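Local structure of N-glycosylase/DNA lyase (Methanocaldococcus jannaschii, 3FHF) at residues 107-110 with 111-115; 74-78 with 79-83; 195-198 with 199-202; 151-154 with 155-159; 20-23 with 24-28. The protein belongs to the DNA glycosylase/lyase enzymes of the helix-hairpin-helix clan and is built mainly of helices. All blocks are in the same frame, centred on the assembly; numbering follows the deposited sequence.

Each of the five contacts lies in an unbroken stretch, so none closes a long loop, and none nests in or crosses another. From the N terminus, interaction 5 opens helix 22-34. Interaction 2 joins short helix 72-75 to helix 78-87, and interaction 1 starts helix 109-115; these two meet where Lys-107 packs on Leu-74. Interaction 4 turns the chain into helix 155-163, and interaction 3 begins helix 197-209. Interaction 3 meets two of the others: Leu-197 and Asp-201 touch Ala-151 and Ile-152 of interaction 4, while Leu-202 rests on Ile-26 of interaction 5. Interactions 2 and 5 are farthest apart, their centres about 38 Å from each other.

Interaction 1: residues 107-110 with 111-115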
loop_
_atom_site.group_PDB
_atom_site.type_symbol
_atom_site.label_atom_id
_atom_site.label_comp_id
_atom_site.label_asym_id
_atom_site.label_seq_id
_atom_site.Cartn_x
_atom_site.Cartn_y
_atom_site.Cartn_z
ATOM N N LYS A 107 16.055 4.028 10.008
ATOM C CA LYS A 107 15.207 5.191 10.266
ATOM C C LYS A 107 15.322 6.324 9.248
ATOM O O LYS A 107 14.373 7.086 9.060
ATOM C CB LYS A 107 15.432 5.735 11.687
ATOM C CG LYS A 107 16.788 6.360 11.959
ATOM C CD LYS A 107 16.797 6.994 13.351
ATOM C CE LYS A 107 18.139 7.625 13.687
ATOM N NZ LYS A 107 19.212 6.603 13.780
ATOM N N ASN A 108 16.472 6.450 8.596
ATOM C CA ASN A 108 16.635 7.485 7.582
ATOM C C ASN A 108 16.191 6.840 6.268
ATOM O O ASN A 108 16.895 6.871 5.264
ATOM C CB ASN A 108 18.094 7.936 7.516
ATOM C CG ASN A 108 19.043 6.813 7.148
ATOM O OD1 ASN A 108 18.907 5.683 7.629
ATOM N ND2 ASN A 108 20.027 7.123 6.305
ATOM N N ILE A 109 14.994 6.261 6.309
ATOM C CA ILE A 109 14.417 5.543 5.182
ATOM C C ILE A 109 14.217 6.369 3.908
ATOM O O ILE A 109 14.259 5.828 2.806
ATOM C CB ILE A 109 13.081 4.852 5.626
ATOM C CG1 ILE A 109 12.704 3.757 4.630
ATOM C CG2 ILE A 109 11.954 5.885 5.770
ATOM C CD1 ILE A 109 13.759 2.654 4.506
ATOM N N LYS A 110 14.010 7.677 4.036
ATOM C CA LYS A 110 13.836 8.498 2.840
ATOM C C LYS A 110 15.146 8.573 2.050
ATOM O O LYS A 110 15.163 8.360 0.841
ATOM C CB LYS A 110 13.364 9.912 3.209
ATOM C CG LYS A 110 13.190 10.825 1.998
ATOM C CD LYS A 110 12.679 12.202 2.384
ATOM C CE LYS A 110 12.577 13.105 1.155
ATOM N NZ LYS A 110 12.043 14.459 1.485
ATOM N N ASP A 111 16.249 8.871 2.732
ATOM C CA ASP A 111 17.540 8.956 2.054
ATOM C C ASP A 111 17.920 7.624 1.411
ATOM O O ASP A 111 18.483 7.597 0.324
ATOM C CB ASP A 111 18.635 9.378 3.035
ATOM C CG ASP A 111 18.335 10.700 3.699
ATOM O OD1 ASP A 111 17.829 11.610 3.010
ATOM O OD2 ASP A 111 18.612 10.829 4.907
ATOM N N ILE A 112 17.617 6.523 2.090
ATOM C CA ILE A 112 17.922 5.200 1.561
ATOM C C ILE A 112 17.090 4.925 0.310
ATOM O O ILE A 112 17.625 4.555 -0.735
ATOM C CB ILE A 112 17.604 4.089 2.588
ATOM C CG1 ILE A 112 18.534 4.201 3.798
ATOM C CG2 ILE A 112 17.744 2.717 1.925
ATOM C CD1 ILE A 112 18.124 3.318 4.979
ATOM N N VAL A 113 15.777 5.094 0.427
ATOM C CA VAL A 113 14.878 4.847 -0.701
ATOM C C VAL A 113 15.192 5.705 -1.931
ATOM O O VAL A 113 15.183 5.209 -3.057
ATOM C CB VAL A 113 13.390 5.059 -0.280
ATOM C CG1 VAL A 113 12.479 5.118 -1.506
ATOM C CG2 VAL A 113 12.947 3.914 0.626
ATOM N N GLU A 114 15.475 6.987 -1.724
ATOM C CA GLU A 114 15.767 7.865 -2.853
ATOM C C GLU A 114 17.136 7.621 -3.485
ATOM O O GLU A 114 17.397 8.076 -4.599
ATOM C CB GLU A 114 15.636 9.331 -2.438
ATOM C CG GLU A 114 14.268 9.691 -1.891
ATOM C CD GLU A 114 14.027 11.191 -1.851
ATOM O OE1 GLU A 114 14.902 11.935 -1.348
ATOM O OE2 GLU A 114 12.953 11.623 -2.323
ATOM N N SER A 115 18.003 6.891 -2.791
ATOM C CA SER A 115 19.335 6.618 -3.321
ATOM C C SER A 115 19.279 5.622 -4.474
ATOM O O SER A 115 20.141 5.631 -5.349
ATOM C CB SER A 115 20.248 6.067 -2.216
ATOM O OG SER A 115 19.928 4.717 -1.908
#
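The carbonyl O of Lys-110 takes the amide N of Glu-114 at 2.9 Å, and the side chains of the same two residues cross at a slant. Glu-114 has CG beside its backbone N (chi1 -58°) and is extended beyond; its CG passes 3.2 Å from Lys-110 O. What meets there is methylene and oxygen: Lys-110 CE is 3.6 Å from Glu-114 OE1, whereas Lys-110 NZ stays 4.8 Å from it. The fully extended lysine (CG trans to N, chi1 179°) sends its ammonium past the glutamate to the carbonyl oxygens of Lys-37 and Lys-39. Glu-114 OE2 makes its salt bridge with Lys-37 NZ, so Lys-37 takes part in holding both ends, its O accepting from the lysine and its NZ pairing with the glutamate.

One residue earlier, Ile-109 O accepts from Val-113 N, and Ile-109 CG1 packs at 4.0 Å on Val-113 CG2. Asn-108 stands at the N-cap but makes no side-chain cap; its amide, with chi1 at 61°, turns instead toward Ile-112, OD1 lying 3.6 Å from CD1 and the two side chains crossing at roughly a right angle. The backbone still starts the helix here, Ile-112 N reaching Asn-108 O at 3.3 Å. Asp-111 OD2 is held by Asn-41.

Trp-44 of helix 41-54 touches Ile-109, Lys-110 and Val-113. Ile-109 also packs on Phe-125 of helix 119-129 and Phe-141 of helix 135-144, probably the two helices of the helix-hairpin-helix unit, so this short helix 109-115 has its apolar side wedged between all three.

Interaction 2: residues 74-78 with 79-83; sequences LTLPR and EELEE
Arg-78 O has two donors from the next turn: Glu-82 N at 2.9 Å and, weakly, Leu-81 N. The stronger bond of that Leu-81 amide goes to Pro-77 O, at 3.0 Å, so both carbonyls at the start of the helix are taken up. Beside them Arg-78 and Glu-82 form a salt bridge whose hydrogen bond is weak, NH1 to OE2 3.3 Å, with an N-H...O angle of only 134°. OE2 comes to the edge of the guanidinium, near its plane, but the carboxylate stands almost perpendicular to it (87°), so one oxygen does the work and no paired, two-pronged grip forms. Leu-76 O is satisfied from farther along the chain, by Arg-104 NH2.

Glu-80 turns back alongside the CG-CD side of the proline ring. Its OE1 lies 3.3 Å from Pro-77 CD and 3.7 Å from Leu-76 CD2, and its CG packs on Pro-77 CG, a carbon-lined seat for a surface carboxylate. Below, Leu-76 CD1 meets Leu-81 CD1 at 4.0 Å, both resting on Ile-69 of helix 59-69. With Pro-77 at the N-cap, that leucine pair, one residue before the cap and four after it, is a hydrophobic staple at the start of helix 78-87.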
loop_
_atom_site.group_PDB
_atom_site.type_symbol
_atom_site.label_atom_id
_atom_site.label_comp_id
_atom_site.label_asym_id
_atom_site.label_seq_id
_atom_site.Cartn_x
_atom_site.Cartn_y
_atom_site.Cartn_z
ATOM N N LEU A 74 9.747 5.963 16.866
ATOM C CA LEU A 74 11.199 6.108 16.890
ATOM C C LEU A 74 11.810 6.185 18.286
ATOM O O LEU A 74 12.970 5.831 18.473
ATOM C CB LEU A 74 11.609 7.366 16.122
ATOM C CG LEU A 74 11.508 7.329 14.601
ATOM C CD1 LEU A 74 11.662 8.730 14.039
ATOM C CD2 LEU A 74 12.582 6.404 14.053
ATOM N N THR A 75 11.032 6.641 19.262
ATOM C CA THR A 75 11.541 6.817 20.619
ATOM C C THR A 75 11.152 5.788 21.676
ATOM O O THR A 75 11.901 5.563 22.626
ATOM C CB THR A 75 11.151 8.207 21.143
ATOM O OG1 THR A 75 9.723 8.330 21.152
ATOM C CG2 THR A 75 11.733 9.292 20.245
ATOM N N LEU A 76 9.990 5.165 21.519
ATOM C CA LEU A 76 9.517 4.182 22.489
ATOM C C LEU A 76 10.304 2.875 22.536
ATOM O O LEU A 76 10.634 2.295 21.502
ATOM C CB LEU A 76 8.047 3.848 22.221
ATOM C CG LEU A 76 7.012 4.953 22.437
ATOM C CD1 LEU A 76 5.693 4.522 21.819
ATOM C CD2 LEU A 76 6.846 5.232 23.926
ATOM N N PRO A 77 10.622 2.397 23.749
ATOM C CA PRO A 77 11.363 1.140 23.858
ATOM C C PRO A 77 10.413 -0.014 23.532
ATOM O O PRO A 77 9.194 0.132 23.632
ATOM C CB PRO A 77 11.822 1.135 25.317
ATOM C CG PRO A 77 10.734 1.880 26.010
ATOM C CD PRO A 77 10.478 3.036 25.067
ATOM N N ARG A 78 10.977 -1.145 23.127
ATOM C CA ARG A 78 10.201 -2.332 22.775
ATOM C C ARG A 78 8.954 -2.508 23.638
ATOM O O ARG A 78 7.827 -2.536 23.135
ATOM C CB ARG A 78 11.077 -3.575 22.919
ATOM C CG ARG A 78 10.433 -4.878 22.475
ATOM C CD ARG A 78 10.656 -5.123 20.996
ATOM N NE ARG A 78 10.682 -6.549 20.680
ATOM C CZ ARG A 78 9.626 -7.355 20.733
ATOM N NH1 ARG A 78 8.436 -6.885 21.089
ATOM N NH2 ARG A 78 9.762 -8.639 20.434
ATOM N N GLU A 79 9.172 -2.629 24.944
ATOM C CA GLU A 79 8.100 -2.835 25.910
ATOM C C GLU A 79 6.988 -1.791 25.887
ATOM O O GLU A 79 5.810 -2.139 25.942
ATOM C CB GLU A 79 8.679 -2.926 27.329
ATOM C CG GLU A 79 9.606 -1.777 27.710
ATOM C CD GLU A 79 11.053 -2.029 27.317
ATOM O OE1 GLU A 79 11.312 -2.349 26.137
ATOM O OE2 GLU A 79 11.937 -1.902 28.192
ATOM N N GLU A 80 7.354 -0.516 25.816
ATOM C CA GLU A 80 6.348 0.540 25.803
ATOM C C GLU A 80 5.535 0.582 24.516
ATOM O O GLU A 80 4.353 0.934 24.534
ATOM C CB GLU A 80 6.997 1.902 26.046
ATOM C CG GLU A 80 7.582 2.056 27.438
ATOM C CD GLU A 80 7.620 3.498 27.896
ATOM O OE1 GLU A 80 8.264 4.328 27.222
ATOM O OE2 GLU A 80 7.000 3.800 28.937
ATOM N N LEU A 81 6.163 0.224 23.402
ATOM C CA LEU A 81 5.476 0.224 22.115
ATOM C C LEU A 81 4.513 -0.954 22.041
ATOM O O LEU A 81 3.382 -0.825 21.567
ATOM C CB LEU A 81 6.488 0.130 20.969
ATOM C CG LEU A 81 5.901 0.156 19.554
ATOM C CD1 LEU A 81 5.058 1.417 19.358
ATOM C CD2 LEU A 81 7.036 0.112 18.541
ATOM N N GLU A 82 4.975 -2.103 22.518
ATOM C CA GLU A 82 4.174 -3.314 22.514
ATOM C C GLU A 82 2.909 -3.082 23.334
ATOM O O GLU A 82 1.840 -3.605 23.016
ATOM C CB GLU A 82 4.989 -4.463 23.114
ATOM C CG GLU A 82 4.374 -5.835 22.932
ATOM C CD GLU A 82 5.236 -6.935 23.520
ATOM O OE1 GLU A 82 5.414 -6.953 24.755
ATOM O OE2 GLU A 82 5.740 -7.781 22.749
ATOM N N GLU A 83 3.046 -2.279 24.385
ATOM C CA GLU A 83 1.939 -1.965 25.279
ATOM C C GLU A 83 0.897 -1.068 24.619
ATOM O O GLU A 83 -0.302 -1.308 24.740
ATOM C CB GLU A 83 2.471 -1.287 26.546
ATOM C CG GLU A 83 1.425 -1.102 27.626
ATOM C CD GLU A 83 0.937 -2.422 28.181
ATOM O OE1 GLU A 83 1.750 -3.135 28.803
ATOM O OE2 GLU A 83 -0.254 -2.747 27.994
#

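Interaction 3: residues 195-198 with 199-202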
loop_
_atom_site.group_PDB
_atom_site.type_symbol
_atom_site.label_atom_id
_atom_site.label_comp_id
_atom_site.label_asym_id
_atom_site.label_seq_id
_atom_site.Cartn_x
_atom_site.Cartn_y
_atom_site.Cartn_z
ATOM N N LEU A 195 -4.554 5.409 -16.165
ATOM C CA LEU A 195 -4.321 5.684 -14.748
ATOM C C LEU A 195 -3.035 4.983 -14.333
ATOM O O LEU A 195 -2.721 3.911 -14.844
ATOM C CB LEU A 195 -5.467 5.152 -13.882
ATOM C CG LEU A 195 -6.849 5.796 -13.977
ATOM C CD1 LEU A 195 -7.818 5.040 -13.068
ATOM C CD2 LEU A 195 -6.772 7.264 -13.558
ATOM N N LYS A 196 -2.290 5.593 -13.417
ATOM C CA LYS A 196 -1.057 4.997 -12.913
ATOM C C LYS A 196 -1.514 3.962 -11.889
ATOM O O LYS A 196 -2.655 4.012 -11.438
ATOM C CB LYS A 196 -0.205 6.050 -12.211
ATOM C CG LYS A 196 0.140 7.254 -13.064
ATOM C CD LYS A 196 0.865 8.307 -12.238
ATOM C CE LYS A 196 1.039 9.602 -13.024
ATOM N NZ LYS A 196 1.739 9.362 -14.318
ATOM N N LEU A 197 -0.640 3.036 -11.513
ATOM C CA LEU A 197 -1.022 2.025 -10.526
ATOM C C LEU A 197 -1.395 2.643 -9.183
ATOM O O LEU A 197 -2.286 2.149 -8.503
ATOM C CB LEU A 197 0.105 1.003 -10.339
ATOM C CG LEU A 197 0.206 -0.013 -11.481
ATOM C CD1 LEU A 197 1.450 -0.869 -11.303
ATOM C CD2 LEU A 197 -1.057 -0.884 -11.497
ATOM N N SER A 198 -0.728 3.728 -8.802
ATOM C CA SER A 198 -1.035 4.392 -7.531
ATOM C C SER A 198 -2.502 4.840 -7.527
ATOM O O SER A 198 -3.222 4.652 -6.542
ATOM C CB SER A 198 -0.128 5.613 -7.344
ATOM O OG SER A 198 -0.241 6.487 -8.453
ATOM N N GLU A 199 -2.930 5.424 -8.644
ATOM C CA GLU A 199 -4.292 5.930 -8.811
ATOM C C GLU A 199 -5.326 4.820 -8.969
ATOM O O GLU A 199 -6.404 4.866 -8.359
ATOM C CB GLU A 199 -4.354 6.851 -10.035
ATOM C CG GLU A 199 -3.482 8.093 -9.934
ATOM C CD GLU A 199 -3.295 8.805 -11.270
ATOM O OE1 GLU A 199 -3.026 10.021 -11.247
ATOM O OE2 GLU A 199 -3.396 8.161 -12.337
ATOM N N LEU A 200 -5.001 3.829 -9.793
ATOM C CA LEU A 200 -5.912 2.714 -10.039
ATOM C C LEU A 200 -6.315 2.053 -8.734
ATOM O O LEU A 200 -7.476 1.687 -8.549
ATOM C CB LEU A 200 -5.254 1.667 -10.947
ATOM C CG LEU A 200 -6.135 0.480 -11.352
ATOM C CD1 LEU A 200 -7.239 0.981 -12.264
ATOM C CD2 LEU A 200 -5.311 -0.595 -12.058
ATOM N N ASP A 201 -5.350 1.901 -7.835
ATOM C CA ASP A 201 -5.595 1.274 -6.548
ATOM C C ASP A 201 -6.726 1.951 -5.786
ATOM O O ASP A 201 -7.576 1.275 -5.198
ATOM C CB ASP A 201 -4.320 1.290 -5.698
ATOM C CG ASP A 201 -4.548 0.733 -4.305
ATOM O OD1 ASP A 201 -4.787 1.536 -3.370
ATOM O OD2 ASP A 201 -4.502 -0.510 -4.153
ATOM N N LEU A 202 -6.731 3.283 -5.789
ATOM C CA LEU A 202 -7.773 4.034 -5.095
ATOM C C LEU A 202 -9.123 3.950 -5.821
ATOM O O LEU A 202 -10.170 3.907 -5.172
ATOM C CB LEU A 202 -7.342 5.497 -4.901
ATOM C CG LEU A 202 -6.093 5.667 -4.013
ATOM C CD1 LEU A 202 -5.743 7.151 -3.846
ATOM C CD2 LEU A 202 -6.359 5.036 -2.644
#
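Leu-195 reaches over the first turn of the helix, its CD1 4.2 Å from Leu-200 CD1, the two side chains at about a right angle. Since Lys-196 is the N-cap residue, this is a hydrophobic staple; the outer side of Leu-195 leans on Ile-14 and Lys-18 of helix 5-18.

Lys-196 gives its amide to the carboxylate of Glu-199. The N to OE2 bond is 3.0 Å and nearly straight (173°), yet it arrives on the anti side of the oxygen and 32° out of the carboxylate plane. Glu-199 holds CG beside its own backbone N (chi1 -62°), and the extended chain folds back along the cap. This is one arm of a capping box, the lysine having no side-chain acceptor to return the other. Lys-196 CG packs 3.7 Å from Glu-199 OE2, while Lys-196 O accepts from Leu-200 N.

Leu-197 O bonds Asp-201 N at 3.1 Å, and its CD2 touches Leu-200 CD2. Ser-198 hands its hydroxyl to Asp-148, and Asp-201 pairs with Arg-143.

A carboxylate held at a helix N terminus probably gains from the helix dipole, and the glutamate also satisfies an amide that precedes the helical bonding pattern.

Interaction 4: residues 151-154 with 155-159; sequences AIID and RHILR
Asp-154 OD2 collects two amides of the following turn, and these polar bonds shape the contact. Ile-157 N comes at 2.9 Å from above the carboxylate plane, 44° out of it; His-156 N comes at 2.8 Å, but bent enough to count as weak. With chi1 at 54°, CG sits between the backbone N and carbonyl carbon, which brings the carboxylate to the N-H groups of the first turn, where no earlier helical carbonyl is there to bond them. His-156 CB is brought up to 3.1 Å from the same OD2. The residue's own O takes Leu-158 N at 3.2 Å, beginning the regular helical bonds.

This is a classic aspartate N-cap, and it turns the loop that follows helix 135-144 into helix 155-163. Ile-153 and Leu-158, one before and four after the cap, make the hydrophobic staple that accompanies it.

Among the apolar contacts, Ile-153 CG2 presses on Leu-158 CD2 at 3.4 Å, tighter than usual for two carbons, with the side chains crossing at about a right angle. The same CG2 also meets Ile-157 CG2 at 4.0 Å. Ile-182 of helix 176-192 touches both Ile-153 and Leu-158.

The neighbouring Arg-155 and His-156 also touch: His-156 NE2 lies 3.2 Å above the guanidinium plane, over its centre, while Arg-155 CG lies over the imidazole face.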
loop_
_atom_site.group_PDB
_atom_site.type_symbol
_atom_site.label_atom_id
_atom_site.label_comp_id
_atom_site.label_asym_id
_atom_site.label_seq_id
_atom_site.Cartn_x
_atom_site.Cartn_y
_atom_site.Cartn_z
ATOM N N ALA A 151 1.966 -1.829 -7.763
ATOM C CA ALA A 151 0.639 -2.281 -7.372
ATOM C C ALA A 151 0.675 -2.814 -5.952
ATOM O O ALA A 151 1.685 -3.370 -5.515
ATOM C CB ALA A 151 0.155 -3.379 -8.329
ATOM N N ILE A 152 -0.434 -2.628 -5.241
ATOM C CA ILE A 152 -0.591 -3.110 -3.877
ATOM C C ILE A 152 -1.545 -4.280 -4.047
ATOM O O ILE A 152 -2.757 -4.097 -4.132
ATOM C CB ILE A 152 -1.250 -2.049 -2.976
ATOM C CG1 ILE A 152 -0.421 -0.760 -3.005
ATOM C CG2 ILE A 152 -1.365 -2.572 -1.556
ATOM C CD1 ILE A 152 -1.133 0.445 -2.398
ATOM N N ILE A 153 -0.991 -5.481 -4.097
ATOM C CA ILE A 153 -1.789 -6.671 -4.325
ATOM C C ILE A 153 -2.245 -7.327 -3.030
ATOM O O ILE A 153 -1.538 -8.137 -2.444
ATOM C CB ILE A 153 -0.991 -7.663 -5.205
ATOM C CG1 ILE A 153 -0.505 -6.933 -6.464
ATOM C CG2 ILE A 153 -1.855 -8.852 -5.599
ATOM C CD1 ILE A 153 0.317 -7.805 -7.423
ATOM N N ASP A 154 -3.442 -6.944 -2.594
ATOM C CA ASP A 154 -4.056 -7.451 -1.371
ATOM C C ASP A 154 -4.950 -8.654 -1.665
ATOM O O ASP A 154 -5.189 -8.990 -2.821
ATOM C CB ASP A 154 -4.916 -6.360 -0.733
ATOM C CG ASP A 154 -5.935 -5.794 -1.701
ATOM O OD1 ASP A 154 -5.620 -4.795 -2.376
ATOM O OD2 ASP A 154 -7.044 -6.361 -1.808
ATOM N N ARG A 155 -5.472 -9.267 -0.606
ATOM C CA ARG A 155 -6.336 -10.434 -0.738
ATOM C C ARG A 155 -7.674 -10.142 -1.419
ATOM O O ARG A 155 -8.317 -11.052 -1.938
ATOM C CB ARG A 155 -6.587 -11.058 0.642
ATOM C CG ARG A 155 -7.395 -10.198 1.615
ATOM C CD ARG A 155 -7.546 -10.911 2.967
ATOM N NE ARG A 155 -8.446 -10.218 3.889
ATOM C CZ ARG A 155 -8.224 -9.008 4.401
ATOM N NH1 ARG A 155 -7.124 -8.338 4.086
ATOM N NH2 ARG A 155 -9.106 -8.468 5.232
ATOM N N HIS A 156 -8.102 -8.884 -1.422
ATOM C CA HIS A 156 -9.376 -8.553 -2.046
ATOM C C HIS A 156 -9.240 -8.447 -3.560
ATOM O O HIS A 156 -10.086 -8.954 -4.302
ATOM C CB HIS A 156 -9.937 -7.259 -1.452
ATOM C CG HIS A 156 -10.079 -7.309 0.037
ATOM N ND1 HIS A 156 -10.930 -8.189 0.670
ATOM C CD2 HIS A 156 -9.402 -6.667 1.019
ATOM C CE1 HIS A 156 -10.767 -8.091 1.977
ATOM N NE2 HIS A 156 -9.846 -7.176 2.216
ATOM N N ILE A 157 -8.177 -7.803 -4.030
ATOM C CA ILE A 157 -7.998 -7.696 -5.469
ATOM C C ILE A 157 -7.702 -9.089 -6.026
ATOM O O ILE A 157 -8.115 -9.408 -7.133
ATOM C CB ILE A 157 -6.850 -6.722 -5.844
ATOM C CG1 ILE A 157 -6.793 -6.547 -7.363
ATOM C CG2 ILE A 157 -5.524 -7.255 -5.352
ATOM C CD1 ILE A 157 -8.072 -6.014 -7.971
ATOM N N LEU A 158 -6.998 -9.921 -5.257
ATOM C CA LEU A 158 -6.687 -11.272 -5.721
ATOM C C LEU A 158 -7.974 -12.059 -5.929
ATOM O O LEU A 158 -8.106 -12.802 -6.900
ATOM C CB LEU A 158 -5.765 -12.003 -4.734
ATOM C CG LEU A 158 -4.319 -11.502 -4.701
ATOM C CD1 LEU A 158 -3.526 -12.256 -3.641
ATOM C CD2 LEU A 158 -3.690 -11.678 -6.078
ATOM N N ARG A 159 -8.932 -11.894 -5.027
ATOM C CA ARG A 159 -10.196 -12.596 -5.179
ATOM C C ARG A 159 -10.957 -12.080 -6.396
ATOM O O ARG A 159 -11.553 -12.861 -7.136
ATOM C CB ARG A 159 -11.070 -12.437 -3.936
ATOM C CG ARG A 159 -12.474 -13.006 -4.119
ATOM C CD ARG A 159 -13.217 -13.114 -2.801
ATOM N NE ARG A 159 -12.642 -14.144 -1.935
ATOM C CZ ARG A 159 -12.763 -15.455 -2.135
ATOM N NH1 ARG A 159 -13.443 -15.920 -3.178
ATOM N NH2 ARG A 159 -12.205 -16.307 -1.283
#

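Interaction 5: residues 20-23 with 24-28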
loop_
_atom_site.group_PDB
_atom_site.type_symbol
_atom_site.label_atom_id
_atom_site.label_comp_id
_atom_site.label_asym_id
_atom_site.label_seq_id
_atom_site.Cartn_x
_atom_site.Cartn_y
_atom_site.Cartn_z
ATOM N N SER A 20 -16.338 12.282 -12.829
ATOM C CA SER A 20 -17.162 12.686 -11.691
ATOM C C SER A 20 -16.301 13.437 -10.678
ATOM O O SER A 20 -15.099 13.598 -10.877
ATOM C CB SER A 20 -17.767 11.459 -11.018
ATOM O OG SER A 20 -16.779 10.729 -10.309
ATOM N N GLU A 21 -16.916 13.892 -9.590
ATOM C CA GLU A 21 -16.180 14.616 -8.554
ATOM C C GLU A 21 -15.238 13.672 -7.815
ATOM O O GLU A 21 -14.319 14.105 -7.119
ATOM C CB GLU A 21 -17.154 15.281 -7.572
ATOM C CG GLU A 21 -18.579 14.747 -7.635
ATOM C CD GLU A 21 -19.594 15.698 -7.006
ATOM O OE1 GLU A 21 -19.670 16.872 -7.441
ATOM O OE2 GLU A 21 -20.322 15.272 -6.082
ATOM N N ILE A 22 -15.464 12.375 -7.981
ATOM C CA ILE A 22 -14.620 11.379 -7.337
ATOM C C ILE A 22 -13.181 11.550 -7.809
ATOM O O ILE A 22 -12.238 11.309 -7.054
ATOM C CB ILE A 22 -15.095 9.950 -7.672
ATOM C CG1 ILE A 22 -16.539 9.760 -7.197
ATOM C CG2 ILE A 22 -14.182 8.933 -7.029
ATOM C CD1 ILE A 22 -16.763 10.079 -5.733
ATOM N N LYS A 23 -13.011 11.977 -9.058
ATOM C CA LYS A 23 -11.673 12.173 -9.597
ATOM C C LYS A 23 -10.876 13.191 -8.787
ATOM O O LYS A 23 -9.694 12.985 -8.492
ATOM C CB LYS A 23 -11.732 12.631 -11.061
ATOM C CG LYS A 23 -10.343 12.786 -11.679
ATOM C CD LYS A 23 -10.386 13.183 -13.139
ATOM C CE LYS A 23 -9.061 12.860 -13.817
ATOM N NZ LYS A 23 -7.894 13.461 -13.111
ATOM N N ASP A 24 -11.519 14.297 -8.428
ATOM C CA ASP A 24 -10.844 15.337 -7.661
ATOM C C ASP A 24 -10.476 14.870 -6.259
ATOM O O ASP A 24 -9.449 15.266 -5.709
ATOM C CB ASP A 24 -11.723 16.582 -7.556
ATOM C CG ASP A 24 -11.784 17.366 -8.849
ATOM O OD1 ASP A 24 -10.875 17.218 -9.691
ATOM O OD2 ASP A 24 -12.742 18.152 -9.014
ATOM N N ILE A 25 -11.325 14.035 -5.680
ATOM C CA ILE A 25 -11.087 13.521 -4.340
ATOM C C ILE A 25 -9.900 12.563 -4.350
ATOM O O ILE A 25 -9.040 12.623 -3.477
ATOM C CB ILE A 25 -12.353 12.805 -3.795
ATOM C CG1 ILE A 25 -13.476 13.838 -3.618
ATOM C CG2 ILE A 25 -12.042 12.102 -2.475
ATOM C CD1 ILE A 25 -14.824 13.262 -3.207
ATOM N N ILE A 26 -9.854 11.679 -5.338
ATOM C CA ILE A 26 -8.757 10.734 -5.444
ATOM C C ILE A 26 -7.458 11.461 -5.812
ATOM O O ILE A 26 -6.395 11.168 -5.257
ATOM C CB ILE A 26 -9.083 9.644 -6.485
ATOM C CG1 ILE A 26 -10.148 8.696 -5.904
ATOM C CG2 ILE A 26 -7.813 8.886 -6.876
ATOM C CD1 ILE A 26 -10.630 7.637 -6.879
ATOM N N ASP A 27 -7.545 12.417 -6.736
ATOM C CA ASP A 27 -6.363 13.174 -7.139
ATOM C C ASP A 27 -5.744 13.898 -5.952
ATOM O O ASP A 27 -4.523 13.985 -5.853
ATOM C CB ASP A 27 -6.699 14.193 -8.242
ATOM C CG ASP A 27 -6.872 13.544 -9.611
ATOM O OD1 ASP A 27 -6.555 12.343 -9.760
ATOM O OD2 ASP A 27 -7.312 14.243 -10.550
ATOM N N LYS A 28 -6.578 14.425 -5.057
ATOM C CA LYS A 28 -6.085 15.128 -3.876
ATOM C C LYS A 28 -5.300 14.174 -2.974
ATOM O O LYS A 28 -4.261 14.534 -2.426
ATOM C CB LYS A 28 -7.243 15.724 -3.077
ATOM C CG LYS A 28 -6.820 16.465 -1.804
ATOM C CD LYS A 28 -5.902 17.638 -2.124
ATOM C CE LYS A 28 -5.693 18.548 -0.913
ATOM N NZ LYS A 28 -5.064 17.876 0.262
#
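Lys-23 leaves the backbone with CG trans to N (chi1 -177°), stays extended as far as CE and then bends at its last torsion (chi4 -54°), which drops NZ onto Asp-27. The aspartate answers with CG beside its own backbone N (chi1 -76°), and the salt bridge closes at 2.7 Å between Lys-23 NZ and Asp-27 OD2, through the syn lone pair of that oxygen. The lysine chain lies obliquely across the carboxylate: its CG is itself 3.5 Å from OD2. Asp-27 CG sits 3.1 Å from Lys-23 O, the carbonyl that receives the amide of Asp-27 at 2.8 Å, so backbone and side chain join the same two residues one turn apart. The pair lies at the surface, with Tyr-203 against the lysine.

Where the chain enters helix 22-34, Ser-20 forms an ST turn: Ile-22 N bonds to its OG at 3.1 Å, a capping bond, while that hydroxyl is also bonded to Leu-17 O. Glu-21 O then takes Ile-25 N and Asp-24 N, both weakly, before Ile-26 N settles on Ile-22 O at 3.0 Å.

On another side of the helix, Ile-22 CG2 meets Ile-26 CD1 at 3.8 Å. This apolar stripe faces helix 197-209, where Ile-22 touches Tyr-206 and Ile-26 touches both Leu-202 and Tyr-203. Val-212, in the C-terminal tail, reaches both Ile-25 and Ile-26.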